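Long-range contact in MGS-MChE2 (Uncultured bacterium, PDB 5JD6), which is an alpha/beta hydrolase that probably hydrolyses carboxylic ester bonds: residues Gly37-Tyr47 / Phe241-Phe249. Residues are numbered along the deposited sequence; the frame is centred on the assembly and turned at random.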
loop_
_atom_site.group_PDB
_atom_site.type_symbol
_atom_site.label_atom_id
_atom_site.label_comp_id
_atom_site.label_asym_id
_atom_site.label_seq_id
_atom_site.Cartn_x
_atom_site.Cartn_y
_atom_site.Cartn_z
ATOM N N GLY A 37 10.459 -2.618 -9.464
ATOM C CA GLY A 37 11.629 -2.799 -8.626
ATOM C C GLY A 37 11.424 -3.878 -7.581
ATOM O O GLY A 37 12.300 -4.715 -7.362
ATOM N N VAL A 38 10.263 -3.861 -6.936
ATOM C CA VAL A 38 9.939 -4.857 -5.921
ATOM C C VAL A 38 9.677 -6.222 -6.561
ATOM O O VAL A 38 10.092 -7.255 -6.032
ATOM C CB VAL A 38 8.712 -4.430 -5.085
ATOM C CG1 VAL A 38 8.348 -5.507 -4.068
ATOM C CG2 VAL A 38 8.983 -3.108 -4.388
ATOM N N ILE A 39 9.004 -6.215 -7.708
ATOM C CA ILE A 39 8.661 -7.446 -8.418
ATOM C C ILE A 39 9.904 -8.155 -8.966
ATOM O O ILE A 39 9.882 -9.357 -9.206
ATOM C CB ILE A 39 7.682 -7.170 -9.588
ATOM C CG1 ILE A 39 6.488 -6.345 -9.115
ATOM C CG2 ILE A 39 7.175 -8.467 -10.201
ATOM C CD1 ILE A 39 5.731 -5.683 -10.250
ATOM N N ASP A 40 10.991 -7.419 -9.165
ATOM C CA ASP A 40 12.206 -8.026 -9.705
ATOM C C ASP A 40 13.160 -8.487 -8.608
ATOM O O ASP A 40 13.909 -9.448 -8.789
ATOM C CB ASP A 40 12.924 -7.050 -10.639
ATOM C CG ASP A 40 12.308 -7.007 -12.023
ATOM O OD1 ASP A 40 11.631 -7.986 -12.403
ATOM O OD2 ASP A 40 12.505 -5.998 -12.732
ATOM N N TYR A 41 13.119 -7.809 -7.468
ATOM C CA TYR A 41 14.083 -8.044 -6.400
ATOM C C TYR A 41 13.674 -9.176 -5.454
ATOM O O TYR A 41 14.357 -10.193 -5.359
ATOM C CB TYR A 41 14.289 -6.753 -5.604
ATOM C CG TYR A 41 15.333 -6.843 -4.515
ATOM C CD1 TYR A 41 16.685 -6.711 -4.809
ATOM C CD2 TYR A 41 14.967 -7.045 -3.191
ATOM C CE1 TYR A 41 17.643 -6.787 -3.813
ATOM C CE2 TYR A 41 15.916 -7.121 -2.189
ATOM C CZ TYR A 41 17.252 -6.991 -2.506
ATOM O OH TYR A 41 18.198 -7.068 -1.510
ATOM N N PHE A 42 12.552 -8.993 -4.768
ATOM C CA PHE A 42 12.161 -9.875 -3.667
ATOM C C PHE A 42 11.744 -11.317 -4.011
ATOM O O PHE A 42 11.948 -12.212 -3.190
ATOM C CB PHE A 42 11.038 -9.204 -2.874
ATOM C CG PHE A 42 11.504 -8.030 -2.064
ATOM C CD1 PHE A 42 11.934 -8.200 -0.759
ATOM C CD2 PHE A 42 11.545 -6.761 -2.620
ATOM C CE1 PHE A 42 12.377 -7.122 -0.015
ATOM C CE2 PHE A 42 11.988 -5.679 -1.880
ATOM C CZ PHE A 42 12.405 -5.861 -0.577
ATOM N N PRO A 43 11.155 -11.562 -5.198
ATOM C CA PRO A 43 10.860 -12.976 -5.461
ATOM C C PRO A 43 12.108 -13.844 -5.609
ATOM O O PRO A 43 12.032 -15.057 -5.421
ATOM C CB PRO A 43 10.074 -12.934 -6.776
ATOM C CG PRO A 43 10.423 -11.645 -7.385
ATOM C CD PRO A 43 10.585 -10.697 -6.243
ATOM N N GLU A 44 13.237 -13.226 -5.937
ATOM C CA GLU A 44 14.493 -13.954 -6.054
ATOM C C GLU A 44 15.224 -13.979 -4.716
ATOM O O GLU A 44 16.330 -14.509 -4.608
ATOM C CB GLU A 44 15.378 -13.330 -7.135
ATOM C CG GLU A 44 14.688 -13.171 -8.483
ATOM C CD GLU A 44 14.384 -14.499 -9.155
ATOM O OE1 GLU A 44 14.976 -15.525 -8.756
ATOM O OE2 GLU A 44 13.549 -14.514 -10.084
ATOM N N LYS A 45 14.594 -13.404 -3.697
ATOM C CA LYS A 45 15.163 -13.386 -2.355
ATOM C C LYS A 45 14.341 -14.246 -1.401
ATOM O O LYS A 45 14.524 -14.190 -0.184
ATOM C CB LYS A 45 15.256 -11.952 -1.833
ATOM C CG LYS A 45 16.297 -11.103 -2.548
ATOM C CD LYS A 45 17.704 -11.573 -2.220
ATOM C CE LYS A 45 18.752 -10.751 -2.951
ATOM N NZ LYS A 45 18.718 -10.991 -4.421
ATOM N N GLY A 46 13.432 -15.039 -1.961
ATOM C CA GLY A 46 12.624 -15.956 -1.178
ATOM C C GLY A 46 11.287 -15.390 -0.738
ATOM O O GLY A 46 10.753 -15.786 0.297
ATOM N N TYR A 47 10.742 -14.466 -1.522
ATOM C CA TYR A 47 9.457 -13.858 -1.190
ATOM C C TYR A 47 8.430 -14.024 -2.304
ATOM O O TYR A 47 8.778 -14.153 -3.475
ATOM C CB TYR A 47 9.637 -12.373 -0.872
ATOM C CG TYR A 47 10.439 -12.117 0.382
ATOM C CD1 TYR A 47 9.829 -12.105 1.629
ATOM C CD2 TYR A 47 11.807 -11.894 0.318
ATOM C CE1 TYR A 47 10.560 -11.875 2.779
ATOM C CE2 TYR A 47 12.546 -11.661 1.462
ATOM C CZ TYR A 47 11.918 -11.654 2.688
ATOM O OH TYR A 47 12.653 -11.423 3.828
ATOM N N PHE A 241 15.274 1.483 -1.991
ATOM C CA PHE A 241 14.049 1.017 -1.359
ATOM C C PHE A 241 14.140 -0.478 -1.080
ATOM O O PHE A 241 13.865 -0.927 0.033
ATOM C CB PHE A 241 12.832 1.318 -2.237
ATOM C CG PHE A 241 11.521 1.014 -1.571
ATOM C CD1 PHE A 241 10.869 1.981 -0.825
ATOM C CD2 PHE A 241 10.943 -0.242 -1.684
ATOM C CE1 PHE A 241 9.664 1.705 -0.207
ATOM C CE2 PHE A 241 9.738 -0.526 -1.069
ATOM C CZ PHE A 241 9.098 0.450 -0.330
ATOM N N ASN A 242 14.533 -1.239 -2.096
ATOM C CA ASN A 242 14.692 -2.680 -1.954
ATOM C C ASN A 242 15.697 -3.027 -0.866
ATOM O O ASN A 242 15.447 -3.900 -0.038
ATOM C CB ASN A 242 15.123 -3.310 -3.280
ATOM C CG ASN A 242 14.006 -3.333 -4.305
ATOM O OD1 ASN A 242 12.827 -3.358 -3.954
ATOM N ND2 ASN A 242 14.374 -3.328 -5.579
ATOM N N GLN A 243 16.827 -2.324 -0.863
ATOM C CA GLN A 243 17.893 -2.593 0.095
ATOM C C GLN A 243 17.474 -2.238 1.520
ATOM O O GLN A 243 17.752 -2.986 2.458
ATOM C CB GLN A 243 19.160 -1.825 -0.288
ATOM C CG GLN A 243 20.424 -2.359 0.368
ATOM C CD GLN A 243 21.626 -1.469 0.130
ATOM O OE1 GLN A 243 21.491 -0.256 -0.041
ATOM N NE2 GLN A 243 22.811 -2.067 0.113
ATOM N N LEU A 244 16.808 -1.097 1.676
ATOM C CA LEU A 244 16.310 -0.673 2.982
ATOM C C LEU A 244 15.270 -1.650 3.515
ATOM O O LEU A 244 15.318 -2.051 4.678
ATOM C CB LEU A 244 15.710 0.733 2.905
ATOM C CG LEU A 244 16.681 1.911 2.814
ATOM C CD1 LEU A 244 15.918 3.220 2.678
ATOM C CD2 LEU A 244 17.596 1.947 4.025
ATOM N N LEU A 245 14.332 -2.030 2.654
ATOM C CA LEU A 245 13.263 -2.946 3.034
ATOM C C LEU A 245 13.799 -4.344 3.322
ATOM O O LEU A 245 13.370 -4.997 4.275
ATOM C CB LEU A 245 12.196 -3.008 1.937
ATOM C CG LEU A 245 11.021 -3.953 2.198
ATOM C CD1 LEU A 245 10.380 -3.633 3.540
ATOM C CD2 LEU A 245 9.995 -3.867 1.077
ATOM N N HIS A 246 14.739 -4.798 2.498
ATOM C CA HIS A 246 15.310 -6.131 2.655
ATOM C C HIS A 246 16.038 -6.263 3.986
ATOM O O HIS A 246 15.903 -7.272 4.679
ATOM C CB HIS A 246 16.267 -6.447 1.505
ATOM C CG HIS A 246 16.614 -7.899 1.389
ATOM N ND1 HIS A 246 17.655 -8.354 0.610
ATOM C CD2 HIS A 246 16.053 -8.996 1.948
ATOM C CE1 HIS A 246 17.722 -9.671 0.696
ATOM N NE2 HIS A 246 16.762 -10.086 1.503
ATOM N N GLU A 247 16.808 -5.237 4.341
ATOM C CA GLU A 247 17.569 -5.252 5.585
ATOM C C GLU A 247 16.652 -5.226 6.800
ATOM O O GLU A 247 16.965 -5.812 7.835
ATOM C CB GLU A 247 18.541 -4.072 5.637
ATOM C CG GLU A 247 19.916 -4.387 5.068
ATOM C CD GLU A 247 20.591 -5.547 5.781
ATOM O OE1 GLU A 247 20.373 -5.714 7.000
ATOM O OE2 GLU A 247 21.343 -6.295 5.119
ATOM N N TRP A 248 15.521 -4.545 6.670
ATOM C CA TRP A 248 14.538 -4.505 7.741
ATOM C C TRP A 248 13.936 -5.892 7.941
ATOM O O TRP A 248 13.680 -6.311 9.071
ATOM C CB TRP A 248 13.446 -3.479 7.438
ATOM C CG TRP A 248 12.486 -3.276 8.568
ATOM C CD1 TRP A 248 12.694 -2.538 9.698
ATOM C CD2 TRP A 248 11.164 -3.817 8.681
ATOM N NE1 TRP A 248 11.583 -2.587 10.505
ATOM C CE2 TRP A 248 10.630 -3.364 9.903
ATOM C CE3 TRP A 248 10.381 -4.637 7.863
ATOM C CZ2 TRP A 248 9.348 -3.707 10.329
ATOM C CZ3 TRP A 248 9.109 -4.976 8.289
ATOM C CH2 TRP A 248 8.606 -4.512 9.511
ATOM N N PHE A 249 13.719 -6.601 6.836
ATOM C CA PHE A 249 13.218 -7.972 6.883
ATOM C C PHE A 249 14.205 -8.896 7.593
ATOM O O PHE A 249 13.809 -9.753 8.382
ATOM C CB PHE A 249 12.939 -8.498 5.470
ATOM C CG PHE A 249 11.669 -7.972 4.858
ATOM C CD1 PHE A 249 10.685 -7.397 5.648
ATOM C CD2 PHE A 249 11.455 -8.062 3.492
ATOM C CE1 PHE A 249 9.513 -6.917 5.086
ATOM C CE2 PHE A 249 10.286 -7.585 2.922
ATOM C CZ PHE A 249 9.314 -7.012 3.720
#
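The ring of Tyr41 lies between Asn242 and Lys45. On one face sits Asn242 CB, 3.8 Å from the ring centroid in a CH-pi contact, and the amide is stacked nearly parallel to the ring. Lys45 CG of its own segment lies over the opposite face. At the edge, Tyr41 OH meets His246 ND1 at 2.5 Å in a hydrogen bond that either group could donate. The edge of Tyr41 also turns toward the face of His246 in an offset edge-to-face pair, planes at 82°. With CG anti to the backbone N (chi1 -176°), the Tyr41 ring reaches across to helix 241-249. An alanine at Tyr41 is likely to leave His246 ND1 without this partner and open a gap beside the Asn242 amide. Lys45 CD packs obliquely on the imidazole, 3.5 Å from His246 CE1.

Asn242 ND2 donates to Gly37 O at 3.1 Å, from above the carbonyl plane. The backbone N of Tyr41 binds the same oxygen from the other face. Asn242 OD1 meets the Phe42 edge near its plane, 3.2 Å from CE2. Deeper in, Phe42 CZ touches Leu245 CD2 at 3.5 Å. Phe42 CE1 meets Phe249 CE2 at 3.6 Å, with the two rings oblique. Tyr47 lies obliquely against Phe249, and its hydroxyl is hydrogen-bonded to Phe254 O.

Tyr41, Phe42, Tyr47, His246 and Phe249 form an aromatic cluster. The axes of helices 37-41 and 241-249 cross at -55°, 10.5 Å apart. Val38, Tyr47 and Phe249 rest on strand 20-25, while Phe241 and Leu245 rest on strand 195-200. The contact thus joins an early helix to the C-terminal helix over the central sheet, as in the alpha/beta hydrolase fold.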